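Local coordinates for Lmo0794 protein (Listeria monocytogenes, PDB 3EW7), which is of unknown function but probably binds NAD or NADP through a Rossmann-type domain and may act as an oxidoreductase, at residues I153-F159 with F184-Y190. The protein carries 3 engineered substitutions. Sequence-based numbering, arbitrary orientation.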
loop_
_atom_site.group_PDB
_atom_site.type_symbol
_atom_site.label_atom_id
_atom_site.label_comp_id
_atom_site.label_asym_id
_atom_site.label_seq_id
_atom_site.Cartn_x
_atom_site.Cartn_y
_atom_site.Cartn_z
ATOM N N ILE A 153 -2.522 -7.875 0.643
ATOM C CA ILE A 153 -3.616 -7.977 1.605
ATOM C C ILE A 153 -4.994 -7.614 1.039
ATOM O O ILE A 153 -5.159 -6.591 0.364
ATOM C CB ILE A 153 -3.329 -7.103 2.858
ATOM C CG1 ILE A 153 -4.399 -7.349 3.920
ATOM C CG2 ILE A 153 -3.279 -5.631 2.479
ATOM C CD1 ILE A 153 -4.133 -6.621 5.216
ATOM N N SER A 154 -5.968 -8.478 1.316
ATOM C CA SER A 154 -7.347 -8.294 0.883
ATOM C C SER A 154 -8.243 -8.197 2.110
ATOM O O SER A 154 -7.988 -8.832 3.132
ATOM C CB SER A 154 -7.806 -9.467 0.014
ATOM O OG SER A 154 -7.168 -9.447 -1.250
ATOM N N PRO A 155 -9.306 -7.388 2.022
ATOM C CA PRO A 155 -10.247 -7.204 3.126
ATOM C C PRO A 155 -11.208 -8.372 3.235
ATOM O O PRO A 155 -11.447 -9.096 2.265
ATOM C CB PRO A 155 -10.956 -5.922 2.744
ATOM C CG PRO A 155 -11.059 -6.064 1.272
ATOM C CD PRO A 155 -9.672 -6.527 0.885
ATOM N N SER A 156 -11.777 -8.543 4.419
ATOM C CA SER A 156 -12.714 -9.626 4.649
ATOM C C SER A 156 -14.068 -9.496 3.921
ATOM O O SER A 156 -14.463 -10.416 3.196
ATOM C CB SER A 156 -12.944 -9.813 6.159
ATOM O OG SER A 156 -13.142 -8.573 6.824
ATOM N N ALA A 157 -14.755 -8.361 4.065
ATOM C CA ALA A 157 -16.085 -8.230 3.470
ATOM C C ALA A 157 -16.418 -7.135 2.438
ATOM O O ALA A 157 -16.544 -7.423 1.251
ATOM C CB ALA A 157 -17.117 -8.183 4.591
HETATM N N MSE A 158 -16.610 -5.903 2.914
HETATM C CA MSE A 158 -16.953 -4.775 2.033
HETATM C C MSE A 158 -17.067 -3.453 2.792
HETATM O O MSE A 158 -17.611 -3.402 3.904
HETATM C CB MSE A 158 -18.289 -5.033 1.325
HETATM C CG MSE A 158 -18.642 -4.013 0.235
HETATM SE SE MSE A 158 -17.703 -4.334 -1.457
HETATM C CE MSE A 158 -19.115 -5.379 -2.341
ATOM N N PHE A 159 -16.570 -2.380 2.181
ATOM C CA PHE A 159 -16.661 -1.058 2.787
ATOM C C PHE A 159 -17.667 -0.202 2.032
ATOM O O PHE A 159 -17.844 -0.344 0.816
ATOM C CB PHE A 159 -15.320 -0.292 2.759
ATOM C CG PHE A 159 -14.152 -1.077 2.221
ATOM C CD1 PHE A 159 -13.355 -1.834 3.073
ATOM C CD2 PHE A 159 -13.812 -1.011 0.871
ATOM C CE1 PHE A 159 -12.234 -2.506 2.593
ATOM C CE2 PHE A 159 -12.691 -1.684 0.380
ATOM C CZ PHE A 159 -11.901 -2.429 1.245
ATOM N N PHE A 184 -20.160 -6.688 8.632
ATOM C CA PHE A 184 -19.300 -6.394 7.487
ATOM C C PHE A 184 -18.072 -5.579 7.902
ATOM O O PHE A 184 -17.643 -5.680 9.054
ATOM C CB PHE A 184 -20.127 -5.700 6.413
ATOM C CG PHE A 184 -21.494 -6.287 6.280
ATOM C CD1 PHE A 184 -21.668 -7.573 5.766
ATOM C CD2 PHE A 184 -22.597 -5.606 6.786
ATOM C CE1 PHE A 184 -22.925 -8.177 5.769
ATOM C CE2 PHE A 184 -23.858 -6.199 6.797
ATOM C CZ PHE A 184 -24.024 -7.490 6.287
ATOM N N ILE A 185 -17.528 -4.744 7.016
ATOM C CA ILE A 185 -16.279 -4.064 7.371
ATOM C C ILE A 185 -15.985 -2.557 7.205
ATOM O O ILE A 185 -16.227 -1.955 6.156
ATOM C CB ILE A 185 -15.124 -4.888 6.731
ATOM C CG1 ILE A 185 -14.448 -5.732 7.816
ATOM C CG2 ILE A 185 -14.178 -3.992 5.937
ATOM C CD1 ILE A 185 -13.583 -4.951 8.782
ATOM N N SER A 186 -15.424 -1.981 8.270
ATOM C CA SER A 186 -15.040 -0.573 8.319
ATOM C C SER A 186 -13.621 -0.422 7.775
ATOM O O SER A 186 -12.795 -1.312 7.942
ATOM C CB SER A 186 -15.087 -0.074 9.766
ATOM O OG SER A 186 -14.558 1.235 9.880
HETATM N N MSE A 187 -13.337 0.703 7.129
HETATM C CA MSE A 187 -12.010 0.933 6.574
HETATM C C MSE A 187 -10.967 0.985 7.685
HETATM O O MSE A 187 -9.848 0.502 7.526
HETATM C CB MSE A 187 -11.990 2.241 5.775
HETATM C CG MSE A 187 -10.732 2.453 4.932
HETATM SE SE MSE A 187 -10.367 1.046 3.615
HETATM C CE MSE A 187 -11.754 1.414 2.313
ATOM N N GLU A 188 -11.340 1.573 8.815
ATOM C CA GLU A 188 -10.419 1.677 9.933
ATOM C C GLU A 188 -10.092 0.301 10.508
ATOM O O GLU A 188 -9.024 0.109 11.084
ATOM C CB GLU A 188 -10.977 2.613 11.022
ATOM C CG GLU A 188 -12.479 2.889 10.948
ATOM C CD GLU A 188 -12.874 3.844 9.817
ATOM O OE1 GLU A 188 -13.786 3.503 9.022
ATOM O OE2 GLU A 188 -12.282 4.944 9.734
ATOM N N ASP A 189 -10.998 -0.661 10.349
ATOM C CA ASP A 189 -10.730 -2.008 10.848
ATOM C C ASP A 189 -9.665 -2.629 9.953
ATOM O O ASP A 189 -8.770 -3.329 10.428
ATOM C CB ASP A 189 -11.983 -2.891 10.810
ATOM C CG ASP A 189 -13.044 -2.459 11.809
ATOM O OD1 ASP A 189 -12.691 -2.115 12.964
ATOM O OD2 ASP A 189 -14.239 -2.485 11.439
ATOM N N TYR A 190 -9.779 -2.353 8.656
ATOM C CA TYR A 190 -8.858 -2.859 7.654
ATOM C C TYR A 190 -7.472 -2.292 7.930
ATOM O O TYR A 190 -6.466 -2.991 7.783
ATOM C CB TYR A 190 -9.352 -2.459 6.255
ATOM C CG TYR A 190 -8.660 -3.156 5.096
ATOM C CD1 TYR A 190 -8.470 -4.540 5.099
ATOM C CD2 TYR A 190 -8.200 -2.431 3.995
ATOM C CE1 TYR A 190 -7.830 -5.185 4.035
ATOM C CE2 TYR A 190 -7.566 -3.066 2.929
ATOM C CZ TYR A 190 -7.382 -4.441 2.956
ATOM O OH TYR A 190 -6.738 -5.063 1.915
#
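P155 lays its CB over one face of the Y190 ring. This CH-pi contact, 3.8 Å from CB of P155 to the centroid of the Y190 ring, is offset toward the rim. Y190 has CG anti to its own N (chi1 -168°), which sends the ring from the first turn of helix 187-199 toward the end of strand 150-154. F159 is gripped differently. The methyl CE of selenomethionine M187 stands over the centre of the F159 ring, 3.5 Å from the centroid. SE of M187 lies over the same face of the F159 ring, 4.3 Å from the centroid, a Met-aromatic contact. The M187 chain is bent at chi2 and at chi3 (72°), which folds its methyl end over the ring. R11 of helix 11-22 touches both F159 and M187. The F159 and Y190 rings meet obliquely, with planes at 47°.

Apolar packing surrounds these rings. CG1 and CD1 of I153 pack near CE1 of Y190. V101 and V210 also touch both side chains. CG2 of I185 lies 3.7 Å from CD1 of F159, the two side chains pointing the same way. Further along, A157 CB packs loosely against F184 and I185, and S156 OG touches CG1 of I185.

Polar links are few. O of I153 lies near the plane of the Y190 ring, 2.7 Å from OH of Y190, at an angle too poor for a hydrogen bond. The one hydrogen bond across the segments is weak, from N of I185 to O of M158 (3.4 Å). CA of F159 makes a CH...O contact with O of I185. Within 184-190, S186 and D189 form a capping box that starts the helix, with a weak bond from N of S186 to OD2 of D189.

The arrangement joins the C-terminal end of strand 150-154 and the loop after it to the start of helix 187-199 and the residues just before it, within the Rossmann-type fold of an NAD(P)H-binding family.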